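Local coordinates for protein pectinesterase (Sitophilus oryzae, PDB 4PMH) that hydrolyses the methyl esters of pectin, releasing methanol, and probably helps the rice weevil digest plant cell walls, at residues Tyr20-Thr23 against Ala24-Leu27. Sequence-based numbering, arbitrary orientation.
Sequences YFTT and ATYL
Thr22 caps the short helix 23-27 from the N-cap position: its OG1 accepts from Thr25 N at 3.1 Å. With chi1 at 69°, that hydroxyl oxygen sits between the backbone N and the carbonyl carbon, which turns it to Thr25 N; the Thr22 and Thr25 side chains cross at about a right angle. The backbone closes the turn. Tyr26 N gives a nearly straight bond (175°) to Thr22 O at 2.9 Å, Thr25 N adds a weak one to the same oxygen, and Leu27 N hydrogen-bonds Thr23 O at 2.9 Å, less straight and with the donor tilted from the carbonyl plane.

The apolar part lies on the buried side, where Phe21 CD1 meets Tyr26 CE1 at 3.7 Å and Phe21 CB comes in plane at the edge of the tyrosine ring. Beyond the turn, that ring stacks on Phe268 and meets Tyr265 edge-to-face, while its OH is hydrogen-bonded to Gln311 OE1 of strand 311-315. With an alanine at Tyr26, Phe21 would probably lose its neighbour and Gln311 its hydroxyl partner. The geometry suggests that polar bonds hold the first turn while Phe21 and Tyr26, with Leu27 alongside, pack it on the parallel beta-helix.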
loop_
_atom_site.group_PDB
_atom_site.type_symbol
_atom_site.label_atom_id
_atom_site.label_comp_id
_atom_site.label_asym_id
_atom_site.label_seq_id
_atom_site.Cartn_x
_atom_site.Cartn_y
_atom_site.Cartn_z
ATOM N N TYR A 20 14.795 2.387 18.057
ATOM C CA TYR A 20 13.992 1.167 17.983
ATOM C C TYR A 20 13.282 1.035 16.637
ATOM O O TYR A 20 12.639 0.015 16.393
ATOM C CB TYR A 20 12.948 1.091 19.105
ATOM C CG TYR A 20 13.490 1.437 20.475
ATOM C CD1 TYR A 20 14.763 1.005 20.885
ATOM C CD2 TYR A 20 12.733 2.205 21.362
ATOM C CE1 TYR A 20 15.263 1.339 22.136
ATOM C CE2 TYR A 20 13.222 2.538 22.613
ATOM C CZ TYR A 20 14.480 2.101 23.003
ATOM O OH TYR A 20 14.952 2.449 24.259
ATOM N N PHE A 21 13.385 2.053 15.780
ATOM C CA PHE A 21 12.629 2.079 14.523
ATOM C C PHE A 21 13.522 2.401 13.364
ATOM O O PHE A 21 13.796 3.562 13.068
ATOM C CB PHE A 21 11.509 3.098 14.629
ATOM C CG PHE A 21 10.598 2.836 15.768
ATOM C CD1 PHE A 21 9.660 1.819 15.698
ATOM C CD2 PHE A 21 10.712 3.572 16.939
ATOM C CE1 PHE A 21 8.808 1.575 16.756
ATOM C CE2 PHE A 21 9.877 3.324 18.009
ATOM C CZ PHE A 21 8.924 2.326 17.920
ATOM N N THR A 22 13.966 1.348 12.698
ATOM C CA THR A 22 14.925 1.432 11.626
ATOM C C THR A 22 14.514 0.369 10.599
ATOM O O THR A 22 13.697 -0.509 10.907
ATOM C CB THR A 22 16.348 1.108 12.135
ATOM O OG1 THR A 22 16.420 -0.283 12.472
ATOM C CG2 THR A 22 16.688 1.932 13.358
ATOM N N THR A 23 15.095 0.407 9.406
ATOM C CA THR A 23 14.793 -0.619 8.407
ATOM C C THR A 23 15.056 -2.008 8.975
ATOM O O THR A 23 14.255 -2.922 8.785
ATOM C CB THR A 23 15.607 -0.465 7.095
ATOM O OG1 THR A 23 17.006 -0.634 7.390
ATOM C CG2 THR A 23 15.360 0.889 6.429
ATOM N N ALA A 24 16.175 -2.156 9.679
ATOM C CA ALA A 24 16.562 -3.445 10.245
ATOM C C ALA A 24 15.546 -3.954 11.266
ATOM O O ALA A 24 15.282 -5.134 11.408
ATOM C CB ALA A 24 17.937 -3.326 10.892
ATOM N N THR A 25 14.994 -3.019 11.993
ATOM C CA THR A 25 14.099 -3.300 13.052
ATOM C C THR A 25 12.718 -3.717 12.493
ATOM O O THR A 25 12.155 -4.752 12.889
ATOM C CB THR A 25 14.156 -2.067 13.966
ATOM O OG1 THR A 25 14.965 -2.375 15.120
ATOM C CG2 THR A 25 12.873 -1.591 14.338
ATOM N N TYR A 26 12.214 -2.957 11.527
ATOM C CA TYR A 26 10.961 -3.313 10.824
ATOM C C TYR A 26 11.052 -4.622 10.002
ATOM O O TYR A 26 10.057 -5.345 9.822
ATOM C CB TYR A 26 10.512 -2.113 9.961
ATOM C CG TYR A 26 9.681 -1.093 10.690
ATOM C CD1 TYR A 26 10.264 -0.074 11.444
ATOM C CD2 TYR A 26 8.293 -1.119 10.604
ATOM C CE1 TYR A 26 9.495 0.851 12.120
ATOM C CE2 TYR A 26 7.519 -0.200 11.279
ATOM C CZ TYR A 26 8.124 0.781 12.033
ATOM O OH TYR A 26 7.342 1.689 12.681
ATOM N N LEU A 27 12.251 -4.943 9.515
ATOM C CA LEU A 27 12.483 -6.150 8.748
ATOM C C LEU A 27 12.378 -7.420 9.597
ATOM O O LEU A 27 12.085 -8.494 9.068
ATOM C CB LEU A 27 13.858 -6.099 8.054
ATOM C CG LEU A 27 13.992 -5.274 6.776
ATOM C CD1 LEU A 27 15.476 -5.068 6.449
ATOM C CD2 LEU A 27 13.251 -5.925 5.621
#